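Local coordinates for ErfK/YbiS/YcfS/YnhG family protein (Xylanimonas cellulosilytica, PDB 4LPQ) that probably acts as a peptidoglycan L,D-transpeptidase that helps build the bacterial cell wall, here as a putative peptidoglycan-binding domain joined to the catalytic domain, at residues D153-K158 / V184-M189; S84-E89 / D194-P199; A51-A56 / P66-A71; Y76-R81 / K94-A99. All blocks are in the same frame, centred on the assembly; numbering follows the deposited sequence. Where two conformers were deposited one is given.

Interaction 1. Residues D153-K158 / V184-M189; sequences DMWRPK and VSNAAM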
loop_
_atom_site.group_PDB
_atom_site.type_symbol
_atom_site.label_atom_id
_atom_site.label_comp_id
_atom_site.label_asym_id
_atom_site.label_seq_id
_atom_site.Cartn_x
_atom_site.Cartn_y
_atom_site.Cartn_z
ATOM N N ASP A 153 10.012 -11.040 -9.625
ATOM C CA ASP A 153 8.766 -11.799 -9.661
ATOM C C ASP A 153 7.681 -11.062 -8.843
ATOM O O ASP A 153 7.959 -10.248 -7.949
ATOM C CB ASP A 153 8.943 -13.215 -9.122
ATOM C CG ASP A 153 9.784 -14.095 -10.039
ATOM O OD1 ASP A 153 9.823 -13.944 -11.278
ATOM O OD2 ASP A 153 10.413 -14.970 -9.461
HETATM N N MSE A 154 6.464 -11.406 -9.146
HETATM C CA MSE A 154 5.296 -10.829 -8.584
HETATM C C MSE A 154 4.545 -11.915 -7.825
HETATM O O MSE A 154 4.253 -13.007 -8.320
HETATM C CB MSE A 154 4.325 -10.356 -9.680
HETATM C CG MSE A 154 4.950 -9.249 -10.525
HETATM SE SE MSE A 154 3.640 -8.436 -11.842
HETATM C CE MSE A 154 3.327 -10.012 -12.741
ATOM N N TRP A 155 4.134 -11.595 -6.592
ATOM C CA TRP A 155 3.335 -12.502 -5.746
ATOM C C TRP A 155 1.854 -12.314 -5.950
ATOM O O TRP A 155 1.332 -11.210 -5.662
ATOM C CB TRP A 155 3.727 -12.350 -4.259
ATOM C CG TRP A 155 2.930 -13.229 -3.353
ATOM C CD1 TRP A 155 2.015 -12.811 -2.434
ATOM C CD2 TRP A 155 2.993 -14.651 -3.263
ATOM N NE1 TRP A 155 1.508 -13.926 -1.766
ATOM C CE2 TRP A 155 2.107 -15.050 -2.262
ATOM C CE3 TRP A 155 3.701 -15.650 -3.971
ATOM C CZ2 TRP A 155 1.889 -16.388 -1.968
ATOM C CZ3 TRP A 155 3.456 -16.952 -3.712
ATOM C CH2 TRP A 155 2.577 -17.325 -2.698
ATOM N N ARG A 156 1.163 -13.305 -6.467
ATOM C CA ARG A 156 -0.274 -13.293 -6.638
ATOM C C ARG A 156 -0.761 -12.054 -7.382
ATOM O O ARG A 156 -1.685 -11.382 -6.889
ATOM C CB ARG A 156 -0.940 -13.552 -5.301
ATOM C CG ARG A 156 -0.470 -14.790 -4.539
ATOM C CD ARG A 156 -1.259 -15.027 -3.275
ATOM N NE ARG A 156 -2.570 -15.558 -3.497
ATOM C CZ ARG A 156 -3.439 -15.723 -2.549
ATOM N NH1 ARG A 156 -3.241 -15.241 -1.349
ATOM N NH2 ARG A 156 -4.571 -16.406 -2.810
ATOM N N PRO A 157 -0.236 -11.810 -8.586
ATOM C CA PRO A 157 -0.743 -10.647 -9.349
ATOM C C PRO A 157 -2.219 -10.758 -9.755
ATOM O O PRO A 157 -2.677 -11.802 -10.177
ATOM C CB PRO A 157 0.195 -10.637 -10.535
ATOM C CG PRO A 157 0.603 -12.083 -10.739
ATOM C CD PRO A 157 0.775 -12.590 -9.337
ATOM N N LYS A 158 -2.825 -9.586 -9.679
ATOM C CA LYS A 158 -4.138 -9.329 -10.202
ATOM C C LYS A 158 -4.004 -8.265 -11.316
ATOM O O LYS A 158 -3.585 -7.112 -11.027
ATOM C CB LYS A 158 -5.097 -8.858 -9.168
ATOM C CG LYS A 158 -5.392 -9.917 -8.146
ATOM C CD LYS A 158 -6.666 -9.900 -7.622
ATOM C CE LYS A 158 -6.936 -10.947 -6.601
ATOM N NZ LYS A 158 -8.165 -11.767 -6.842
ATOM N N VAL A 184 2.406 -4.018 -3.374
ATOM C CA VAL A 184 1.970 -4.021 -1.966
ATOM C C VAL A 184 2.689 -5.162 -1.254
ATOM O O VAL A 184 3.323 -5.986 -1.907
ATOM C CB VAL A 184 0.440 -4.137 -1.806
ATOM C CG1 VAL A 184 -0.262 -2.972 -2.532
ATOM C CG2 VAL A 184 -0.047 -5.485 -2.293
ATOM N N SER A 185 2.596 -5.255 0.065
ATOM C CA SER A 185 3.211 -6.388 0.763
ATOM C C SER A 185 2.561 -7.711 0.405
ATOM O O SER A 185 1.375 -7.731 0.031
ATOM C CB SER A 185 3.207 -6.210 2.274
ATOM O OG SER A 185 1.890 -6.343 2.809
ATOM N N ASN A 186 3.267 -8.800 0.567
ATOM C CA ASN A 186 2.639 -10.101 0.341
ATOM C C ASN A 186 1.425 -10.341 1.258
ATOM O O ASN A 186 0.451 -10.865 0.831
ATOM C CB ASN A 186 3.675 -11.205 0.460
ATOM C CG ASN A 186 4.704 -11.242 -0.621
ATOM O OD1 ASN A 186 4.645 -10.598 -1.615
ATOM N ND2 ASN A 186 5.683 -12.063 -0.359
ATOM N N ALA A 187 1.566 -9.905 2.529
ATOM C CA ALA A 187 0.481 -10.034 3.458
ATOM C C ALA A 187 -0.751 -9.259 3.013
ATOM O O ALA A 187 -1.872 -9.724 3.127
ATOM C CB ALA A 187 0.931 -9.647 4.829
ATOM N N ALA A 188 -0.534 -8.021 2.567
ATOM C CA ALA A 188 -1.649 -7.212 2.072
ATOM C C ALA A 188 -2.263 -7.906 0.845
ATOM O O ALA A 188 -3.486 -7.941 0.721
ATOM C CB ALA A 188 -1.221 -5.771 1.735
HETATM N N MSE A 189 -1.456 -8.446 -0.023
HETATM C CA MSE A 189 -1.964 -9.103 -1.239
HETATM C C MSE A 189 -2.800 -10.337 -0.801
HETATM O O MSE A 189 -3.872 -10.554 -1.369
HETATM C CB MSE A 189 -0.811 -9.500 -2.155
HETATM C CG MSE A 189 -1.333 -9.734 -3.550
HETATM SE SE MSE A 189 -1.822 -7.992 -4.386
HETATM C CE MSE A 189 -3.187 -8.603 -5.605
#
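Trp155 and Asn186 meet where the start of helix 186-196 packs on strand 154-159 of the L,D-transpeptidase (YkuD) catalytic domain. The two side chains run at about a right angle. The amide of Asn186 lies over one face of the indole, its plane turned 45° from the ring. Asn186 CG is 3.6 Å from Trp155 CD1, and Asn186 OD1 is 3.3 Å from Trp155 CB. Arg156 CG covers the other face, 3.4 Å above the ring plane. The indole is therefore held between an amide and an aliphatic chain. Trp155 NE1 bonds to Asn190 OD1, one turn further along the helix. With an alanine in place of Trp155, the Asn186 amide would probably lose its ring face and Asn190 OD1 would be left without its indole N-H.

Ser185 is the N-cap of the helix: its OG accepts from Ala188 N at 3.0 Å. Met189, a selenomethionine, stands one turn on from the cap. Its CG is anti to the backbone N (chi1 -161°), and a bend at chi2 (72°) carries the chain along the corner at Trp155 and Arg156. Its side chain is about 5 Å from that of His167, the predicted proton donor/acceptor. The methyl end reaches the corner: Met189 CE is 3.4 Å from Arg156 O and 3.6 Å from Lys158 CG.

Interaction 2. Residues S84-E89 / D194-P199; sequences SGKVVE and DSWGMP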
loop_
_atom_site.group_PDB
_atom_site.type_symbol
_atom_site.label_atom_id
_atom_site.label_comp_id
_atom_site.label_asym_id
_atom_site.label_seq_id
_atom_site.Cartn_x
_atom_site.Cartn_y
_atom_site.Cartn_z
ATOM N N SER A 84 -20.150 3.371 -4.753
ATOM C CA SER A 84 -20.825 2.131 -4.633
ATOM C C SER A 84 -19.978 0.981 -5.109
ATOM O O SER A 84 -19.109 1.120 -5.947
ATOM C CB SER A 84 -22.104 2.172 -5.439
ATOM O OG SER A 84 -21.776 2.387 -6.776
ATOM N N GLY A 85 -20.248 -0.161 -4.483
ATOM C CA GLY A 85 -19.629 -1.419 -4.802
ATOM C C GLY A 85 -18.230 -1.558 -4.329
ATOM O O GLY A 85 -17.739 -0.707 -3.561
ATOM N N LYS A 86 -17.604 -2.639 -4.704
ATOM C CA LYS A 86 -16.242 -2.937 -4.289
ATOM C C LYS A 86 -15.289 -2.334 -5.317
ATOM O O LYS A 86 -15.401 -2.626 -6.549
ATOM C CB LYS A 86 -16.124 -4.421 -4.187
ATOM C CG LYS A 86 -14.722 -4.809 -3.807
ATOM C CD LYS A 86 -14.563 -6.263 -3.446
ATOM C CE LYS A 86 -15.136 -6.592 -2.123
ATOM N NZ LYS A 86 -14.854 -7.950 -1.619
ATOM N N VAL A 87 -14.331 -1.528 -4.845
ATOM C CA VAL A 87 -13.415 -0.835 -5.767
ATOM C C VAL A 87 -12.041 -0.816 -5.101
ATOM O O VAL A 87 -11.943 -0.576 -3.908
ATOM C CB VAL A 87 -13.946 0.598 -6.045
ATOM C CG1 VAL A 87 -12.979 1.310 -7.004
ATOM C CG2 VAL A 87 -15.376 0.588 -6.497
ATOM N N VAL A 88 -11.034 -1.091 -5.911
ATOM C CA VAL A 88 -9.660 -0.859 -5.512
ATOM C C VAL A 88 -9.225 0.482 -6.096
ATOM O O VAL A 88 -9.234 0.659 -7.304
ATOM C CB VAL A 88 -8.751 -1.964 -6.021
ATOM C CG1 VAL A 88 -7.274 -1.666 -5.732
ATOM C CG2 VAL A 88 -9.120 -3.261 -5.318
ATOM N N GLU A 89 -8.958 1.438 -5.211
ATOM C CA GLU A 89 -8.527 2.745 -5.643
ATOM C C GLU A 89 -7.040 2.869 -5.367
ATOM O O GLU A 89 -6.559 2.541 -4.265
ATOM C CB GLU A 89 -9.283 3.851 -4.908
ATOM C CG GLU A 89 -10.776 3.814 -5.156
ATOM C CD GLU A 89 -11.617 5.008 -4.678
ATOM O OE1 GLU A 89 -10.971 6.076 -4.430
ATOM O OE2 GLU A 89 -12.855 4.822 -4.541
ATOM N N ASP A 194 -7.834 -13.300 -0.200
ATOM C CA ASP A 194 -8.380 -14.411 0.592
ATOM C C ASP A 194 -9.381 -13.994 1.644
ATOM O O ASP A 194 -10.210 -14.751 2.018
ATOM C CB ASP A 194 -7.272 -15.215 1.241
ATOM C CG ASP A 194 -6.297 -15.841 0.297
ATOM O OD1 ASP A 194 -6.669 -16.128 -0.857
ATOM O OD2 ASP A 194 -5.106 -16.004 0.756
ATOM N N SER A 195 -9.256 -12.776 2.116
ATOM C CA SER A 195 -10.124 -12.269 3.176
ATOM C C SER A 195 -11.141 -11.285 2.647
ATOM O O SER A 195 -12.351 -11.443 2.824
ATOM C CB SER A 195 -9.291 -11.694 4.351
ATOM O OG SER A 195 -10.151 -11.262 5.398
ATOM N N TRP A 196 -10.655 -10.216 2.039
ATOM C CA TRP A 196 -11.517 -9.236 1.382
ATOM C C TRP A 196 -12.249 -9.817 0.186
ATOM O O TRP A 196 -13.481 -9.774 0.127
ATOM C CB TRP A 196 -10.755 -7.960 1.009
ATOM C CG TRP A 196 -11.598 -6.851 0.664
ATOM C CD1 TRP A 196 -12.577 -6.321 1.407
ATOM C CD2 TRP A 196 -11.453 -5.985 -0.459
ATOM N NE1 TRP A 196 -13.137 -5.232 0.801
ATOM C CE2 TRP A 196 -12.441 -4.981 -0.337
ATOM C CE3 TRP A 196 -10.672 -6.009 -1.635
ATOM C CZ2 TRP A 196 -12.604 -3.993 -1.288
ATOM C CZ3 TRP A 196 -10.769 -5.030 -2.552
ATOM C CH2 TRP A 196 -11.696 -4.045 -2.411
ATOM N N GLY A 197 -11.504 -10.353 -0.755
ATOM C CA GLY A 197 -11.949 -10.844 -2.011
ATOM C C GLY A 197 -11.920 -9.725 -3.023
ATOM O O GLY A 197 -12.476 -8.640 -2.828
HETATM N N MSE A 198 -11.262 -10.018 -4.128
HETATM C CA MSE A 198 -11.055 -9.046 -5.220
HETATM C C MSE A 198 -11.180 -9.850 -6.491
HETATM O O MSE A 198 -10.216 -10.092 -7.221
HETATM C CB MSE A 198 -9.624 -8.455 -5.001
HETATM C CG MSE A 198 -9.275 -7.403 -5.953
HETATM SE SE MSE A 198 -7.448 -6.783 -5.423
HETATM C CE MSE A 198 -7.138 -5.943 -7.189
ATOM N N PRO A 199 -12.425 -10.276 -6.811
ATOM C CA PRO A 199 -12.551 -11.221 -7.900
ATOM C C PRO A 199 -12.373 -10.622 -9.254
ATOM O O PRO A 199 -12.367 -9.376 -9.414
ATOM C CB PRO A 199 -14.030 -11.722 -7.775
ATOM C CG PRO A 199 -14.694 -10.586 -7.031
ATOM C CD PRO A 199 -13.672 -10.083 -6.053
#
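The indole of Trp196 carries the side chain of Lys86 across one face, while Val87 and Val88 of the same strand meet it at the edge, through Val87 O and Val88 CG2. Val88 CG2 is 3.7 Å from Trp196 CZ3. Lys86 CD sits 3.8 Å from the centroid of the six-membered ring, a CH-pi contact. Lys86 NZ lies 3.9 Å from the centroid of the five-membered ring and only 3° off its normal, a cation-pi contact. Trp191 also stacks with the indole, and Trp196 NE1 bonds to Glu101 OE1.

A bend at chi3 (-74°) keeps the lysine chain low over the ring and takes its end to the close of helix 186-196. There Lys86 NZ donates to Gly197 O at 2.8 Å, from 27° out of the carbonyl plane. Val88 CG2 touches the methyl of the selenomethionine Met198, at 3.8 Å from CE. A leucine in place of Trp196 would probably leave the ammonium without its aromatic face and Glu101 without the indole N-H. The lysine charge is thus met by a pi face and by the carbonyl of Gly197 just past the helix end, where the helix dipole would probably suit a cation.

Interaction 3. Residues A51-A56 / P66-A71; sequences AFQKAA and PQTQAA
Helices 43-56 and 66-74 of the putative peptidoglycan-binding domain pack here through small residues and one aromatic ring. Segments 51-56 and 66-71 cross at 80°, with their axes 10.6 Å apart at closest. Phe52 has CG anti to the backbone N (chi1 -176°), which sends its ring to Ala71 of helix 66-74. Its CZ touches Ala71 CB at 3.7 Å, and the Ala71 carbonyl lies at the ring edge, with Ala71 O 3.6 Å from Phe52 CZ. Thr68 CG2 is 4.0 Å from Phe52 CD2, the two side chains sliding past each other in opposite directions. Ala56 CB and Ala71 CB meet at 4.2 Å.

One polar bond joins the helices. Gln53 NE2 donates to Thr68 OG1 at 3.2 Å. The bond is nearly straight (169°), with the oxygen in the amide plane. Thr68 presents OG1 to Gln53 and CG2 to Phe52. The Gln53 amide is gripped further by the connection between the helices: OE1 accepts from Gly62 N, and NE2 also donates to Asp61 OD1. These bonds fix the rotation of the buried amide. Tyr32 stacks edge-to-face with Phe52. A small helical core of this kind, completed by helix 18-30, is typical of the PGBD-type three-helix fold.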
loop_
_atom_site.group_PDB
_atom_site.type_symbol
_atom_site.label_atom_id
_atom_site.label_comp_id
_atom_site.label_asym_id
_atom_site.label_seq_id
_atom_site.Cartn_x
_atom_site.Cartn_y
_atom_site.Cartn_z
ATOM N N ALA A 51 1.959 3.879 5.199
ATOM C CA ALA A 51 0.633 4.124 4.616
ATOM C C ALA A 51 -0.054 5.269 5.287
ATOM O O ALA A 51 -0.719 6.077 4.663
ATOM C CB ALA A 51 -0.184 2.898 4.724
ATOM N N PHE A 52 0.065 5.339 6.617
ATOM C CA PHE A 52 -0.566 6.400 7.368
ATOM C C PHE A 52 -0.014 7.764 7.048
ATOM O O PHE A 52 -0.713 8.727 6.799
ATOM C CB PHE A 52 -0.461 6.121 8.861
ATOM C CG PHE A 52 -1.206 7.167 9.661
ATOM C CD1 PHE A 52 -2.571 7.114 9.770
ATOM C CD2 PHE A 52 -0.565 8.246 10.183
ATOM C CE1 PHE A 52 -3.279 8.138 10.319
ATOM C CE2 PHE A 52 -1.282 9.284 10.800
ATOM C CZ PHE A 52 -2.669 9.253 10.841
ATOM N N GLN A 53 1.320 7.864 7.093
ATOM C CA GLN A 53 1.994 9.133 6.771
ATOM C C GLN A 53 1.660 9.552 5.355
ATOM O O GLN A 53 1.395 10.733 5.113
ATOM C CB GLN A 53 3.501 9.098 7.025
ATOM C CG GLN A 53 3.874 8.918 8.477
ATOM C CD GLN A 53 5.312 8.811 8.723
ATOM O OE1 GLN A 53 6.056 8.144 8.017
ATOM N NE2 GLN A 53 5.715 9.484 9.803
ATOM N N LYS A 54 1.734 8.624 4.403
ATOM C CA LYS A 54 1.284 8.940 3.045
ATOM C C LYS A 54 -0.144 9.471 2.963
ATOM O O LYS A 54 -0.406 10.482 2.344
ATOM C CB LYS A 54 1.392 7.675 2.182
ATOM C CG LYS A 54 2.832 7.268 1.839
ATOM C CD LYS A 54 2.897 5.920 1.176
ATOM C CE LYS A 54 4.181 5.639 0.480
ATOM N NZ LYS A 54 4.060 4.359 -0.320
ATOM N N ALA A 55 -1.061 8.772 3.615
ATOM C CA ALA A 55 -2.441 9.130 3.532
ATOM C C ALA A 55 -2.650 10.568 4.063
ATOM O O ALA A 55 -3.386 11.371 3.537
ATOM C CB ALA A 55 -3.270 8.144 4.293
ATOM N N ALA A 56 -2.012 10.852 5.214
ATOM C CA ALA A 56 -2.174 12.089 5.941
ATOM C C ALA A 56 -1.353 13.223 5.307
ATOM O O ALA A 56 -1.425 14.360 5.821
ATOM C CB ALA A 56 -1.838 11.891 7.410
ATOM N N PRO A 66 5.582 14.293 16.842
ATOM C CA PRO A 66 4.405 15.098 17.262
ATOM C C PRO A 66 3.337 15.268 16.158
ATOM O O PRO A 66 2.115 15.131 16.401
ATOM C CB PRO A 66 5.044 16.444 17.651
ATOM C CG PRO A 66 6.380 16.025 18.243
ATOM C CD PRO A 66 6.829 14.904 17.337
ATOM N N GLN A 67 3.764 15.575 14.917
ATOM C CA GLN A 67 2.808 15.797 13.854
ATOM C C GLN A 67 2.058 14.540 13.454
ATOM O O GLN A 67 0.836 14.585 13.207
ATOM C CB GLN A 67 3.506 16.445 12.695
ATOM C CG GLN A 67 2.578 16.942 11.591
ATOM C CD GLN A 67 3.269 17.548 10.412
ATOM O OE1 GLN A 67 4.384 17.229 10.101
ATOM N NE2 GLN A 67 2.546 18.387 9.719
ATOM N N THR A 68 2.792 13.433 13.328
ATOM C CA THR A 68 2.135 12.165 13.031
ATOM C C THR A 68 1.169 11.746 14.111
ATOM O O THR A 68 0.045 11.316 13.835
ATOM C CB THR A 68 3.180 11.068 12.664
ATOM O OG1 THR A 68 3.938 11.452 11.543
ATOM C CG2 THR A 68 2.491 9.763 12.353
ATOM N N GLN A 69 1.557 11.941 15.361
ATOM C CA GLN A 69 0.688 11.622 16.474
ATOM C C GLN A 69 -0.586 12.457 16.417
ATOM O O GLN A 69 -1.653 11.948 16.692
ATOM C CB GLN A 69 1.430 11.848 17.803
ATOM C CG GLN A 69 0.604 11.532 18.996
ATOM C CD GLN A 69 0.386 10.052 19.106
ATOM O OE1 GLN A 69 1.298 9.256 18.942
ATOM N NE2 GLN A 69 -0.842 9.687 19.417
ATOM N N ALA A 70 -0.467 13.736 16.065
ATOM C CA ALA A 70 -1.640 14.547 15.945
ATOM C C ALA A 70 -2.624 14.013 14.922
ATOM O O ALA A 70 -3.838 14.002 15.131
ATOM C CB ALA A 70 -1.274 16.007 15.661
ATOM N N ALA A 71 -2.075 13.552 13.786
ATOM C CA ALA A 71 -2.933 13.009 12.740
ATOM C C ALA A 71 -3.569 11.680 13.205
ATOM O O ALA A 71 -4.733 11.382 12.872
ATOM C CB ALA A 71 -2.123 12.890 11.467
#

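Interaction 4. Residues Y76-R81 / K94-A99; sequences YRPTPR and KQILLA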
loop_
_atom_site.group_PDB
_atom_site.type_symbol
_atom_site.label_atom_id
_atom_site.label_comp_id
_atom_site.label_asym_id
_atom_site.label_seq_id
_atom_site.Cartn_x
_atom_site.Cartn_y
_atom_site.Cartn_z
ATOM N N TYR A 76 -7.165 10.304 11.028
ATOM C CA TYR A 76 -7.124 10.580 9.614
ATOM C C TYR A 76 -7.320 9.293 8.801
ATOM O O TYR A 76 -6.618 8.318 8.962
ATOM C CB TYR A 76 -5.833 11.214 9.128
ATOM C CG TYR A 76 -5.900 11.573 7.646
ATOM C CD1 TYR A 76 -6.562 12.710 7.216
ATOM C CD2 TYR A 76 -5.546 10.661 6.699
ATOM C CE1 TYR A 76 -6.795 12.938 5.861
ATOM C CE2 TYR A 76 -5.751 10.855 5.362
ATOM C CZ TYR A 76 -6.402 11.951 4.955
ATOM O OH TYR A 76 -6.594 12.183 3.610
ATOM N N ARG A 77 -8.306 9.381 7.873
ATOM C CA ARG A 77 -8.566 8.336 6.866
ATOM C C ARG A 77 -8.804 9.047 5.548
ATOM O O ARG A 77 -9.529 10.061 5.498
ATOM C CB ARG A 77 -9.735 7.484 7.205
ATOM C CG ARG A 77 -9.473 6.557 8.386
ATOM C CD ARG A 77 -10.719 6.010 8.997
ATOM N NE ARG A 77 -11.724 5.546 8.067
ATOM C CZ ARG A 77 -11.844 4.336 7.507
ATOM N NH1 ARG A 77 -10.985 3.393 7.654
ATOM N NH2 ARG A 77 -12.877 4.126 6.779
ATOM N N PRO A 78 -8.274 8.501 4.440
ATOM C CA PRO A 78 -8.533 9.153 3.151
ATOM C C PRO A 78 -10.030 8.967 2.709
ATOM O O PRO A 78 -10.664 8.000 3.140
ATOM C CB PRO A 78 -7.584 8.447 2.228
ATOM C CG PRO A 78 -7.271 7.204 2.864
ATOM C CD PRO A 78 -7.428 7.316 4.314
ATOM N N THR A 79 -10.497 9.924 1.913
ATOM C CA THR A 79 -11.853 9.850 1.358
ATOM C C THR A 79 -11.791 9.192 -0.026
ATOM O O THR A 79 -11.038 9.720 -0.880
ATOM C CB THR A 79 -12.450 11.249 1.259
ATOM O OG1 THR A 79 -12.524 11.835 2.551
ATOM C CG2 THR A 79 -13.774 11.217 0.665
ATOM N N PRO A 80 -12.522 8.119 -0.254
ATOM C CA PRO A 80 -12.419 7.470 -1.581
ATOM C C PRO A 80 -13.192 8.316 -2.631
ATOM O O PRO A 80 -14.072 9.163 -2.254
ATOM C CB PRO A 80 -13.101 6.174 -1.392
ATOM C CG PRO A 80 -14.030 6.407 -0.264
ATOM C CD PRO A 80 -13.466 7.456 0.618
ATOM N N ARG A 81 -12.918 8.060 -3.906
ATOM C CA ARG A 81 -13.649 8.675 -4.971
ATOM C C ARG A 81 -14.941 7.923 -5.358
ATOM O O ARG A 81 -15.897 8.564 -5.834
ATOM C CB ARG A 81 -12.778 8.817 -6.195
ATOM C CG ARG A 81 -11.645 9.780 -5.991
ATOM C CD ARG A 81 -11.058 10.200 -7.304
ATOM N NE ARG A 81 -9.940 11.140 -7.116
ATOM C CZ ARG A 81 -9.369 11.826 -8.123
ATOM N NH1 ARG A 81 -9.710 11.496 -9.438
ATOM N NH2 ARG A 81 -8.340 12.557 -7.777
ATOM N N LYS A 94 -0.270 9.914 -3.409
ATOM C CA LYS A 94 -0.036 9.459 -2.048
ATOM C C LYS A 94 0.632 8.099 -1.951
ATOM O O LYS A 94 1.160 7.721 -0.901
ATOM C CB LYS A 94 -1.321 9.482 -1.212
ATOM C CG LYS A 94 -1.867 10.879 -1.029
ATOM C CD LYS A 94 -3.065 10.906 -0.087
ATOM C CE LYS A 94 -3.470 12.340 0.286
ATOM N NZ LYS A 94 -4.601 12.375 1.251
ATOM N N GLN A 95 0.647 7.340 -3.048
ATOM C CA GLN A 95 1.251 6.025 -3.083
ATOM C C GLN A 95 0.596 5.068 -2.071
ATOM O O GLN A 95 1.269 4.348 -1.304
ATOM C CB GLN A 95 2.763 6.107 -2.909
ATOM C CG GLN A 95 3.491 6.819 -4.073
ATOM C CD GLN A 95 3.628 5.892 -5.258
ATOM O OE1 GLN A 95 4.365 4.903 -5.214
ATOM N NE2 GLN A 95 2.770 6.133 -6.257
ATOM N N ILE A 96 -0.771 5.009 -2.099
ATOM C CA ILE A 96 -1.550 4.100 -1.287
ATOM C C ILE A 96 -2.606 3.438 -2.163
ATOM O O ILE A 96 -3.084 4.017 -3.152
ATOM C CB ILE A 96 -2.178 4.822 -0.060
ATOM C CG1 ILE A 96 -3.090 5.946 -0.465
ATOM C CG2 ILE A 96 -1.109 5.289 0.908
ATOM C CD1 ILE A 96 -3.675 6.775 0.651
ATOM N N LEU A 97 -2.972 2.253 -1.696
ATOM C CA LEU A 97 -4.068 1.484 -2.261
ATOM C C LEU A 97 -5.174 1.440 -1.235
ATOM O O LEU A 97 -4.961 1.148 -0.057
ATOM C CB LEU A 97 -3.559 0.075 -2.655
ATOM C CG LEU A 97 -4.598 -0.851 -3.270
ATOM C CD1 LEU A 97 -3.890 -1.844 -4.162
ATOM C CD2 LEU A 97 -5.342 -1.611 -2.175
ATOM N N LEU A 98 -6.394 1.729 -1.672
ATOM C CA LEU A 98 -7.567 1.707 -0.866
ATOM C C LEU A 98 -8.494 0.540 -1.289
ATOM O O LEU A 98 -8.844 0.475 -2.476
ATOM C CB LEU A 98 -8.352 3.003 -0.959
ATOM C CG LEU A 98 -7.570 4.303 -0.856
ATOM C CD1 LEU A 98 -8.488 5.509 -0.980
ATOM C CD2 LEU A 98 -6.821 4.335 0.445
ATOM N N ALA A 99 -8.857 -0.318 -0.338
ATOM C CA ALA A 99 -9.872 -1.344 -0.569
ATOM C C ALA A 99 -11.140 -0.644 -0.082
ATOM O O ALA A 99 -11.302 -0.354 1.092
ATOM C CB ALA A 99 -9.537 -2.570 0.230
#
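Tyr76 has CG anti to its N (chi1 -176°), which brings its hydroxyl near segment 94-99. Lys94 leaves its backbone with CG beside the N (chi1 -64°) and then stays extended to the end. The two side chains come from opposite directions. Tyr76 OH lies 3.1 Å from Lys94 NZ, but the geometry does not make a hydrogen bond. The ammonium has its stronger partner in the carbonyl of Ala55 of helix 43-56. Lys94 N is itself held by Asp91 OD1.

The rest of the contact is apolar. The ring of Pro78 is turned toward the strand and is largely buried. Its CG touches Leu98 CD2 at 3.8 Å and Ile96 CD1 at 4.2 Å. Pro80 follows two residues later, with its CA 4.4 Å from Leu98 CD1. Leu98 thus spreads its two methyls, one to each proline. Ile96 and Leu98 lie two apart on strand 96-101 and turn to the same side. Where that strand begins, Gln95 and Ile96 both face Asp91 and form a G1 beta bulge.

The segment 76-81 has no regular structure. It is part of the loop that connects helix 66-74 of the putative binding domain to strand 86-91 of the catalytic domain. On the way it lies across strand 96-101, with helix 43-56 touching Tyr76 and strand 104-110 touching both prolines.

How the interactions relate
Interaction 3 comes first along the chain and belongs to the helical putative binding domain. Interaction 4, with its centre 13 Å away, joins that domain to the catalytic one; Lys54 and Ala55 bond to Gln95 and Lys94. Interactions 2 and 4 alternate their segments, and strands 86-91 and 96-101 are sheet neighbours. Both segments of interaction 1 fall between those of interaction 2. Interactions 1 and 2 have centres 15 Å apart and use the two ends of helix 186-196. An Arg156-Asp194 salt bridge ties them. The centres of interactions 1 and 3 are 25 Å apart, on opposite sides of the chain's centre. The contacts run from the binding domain toward the predicted active site, nearest to interaction 1.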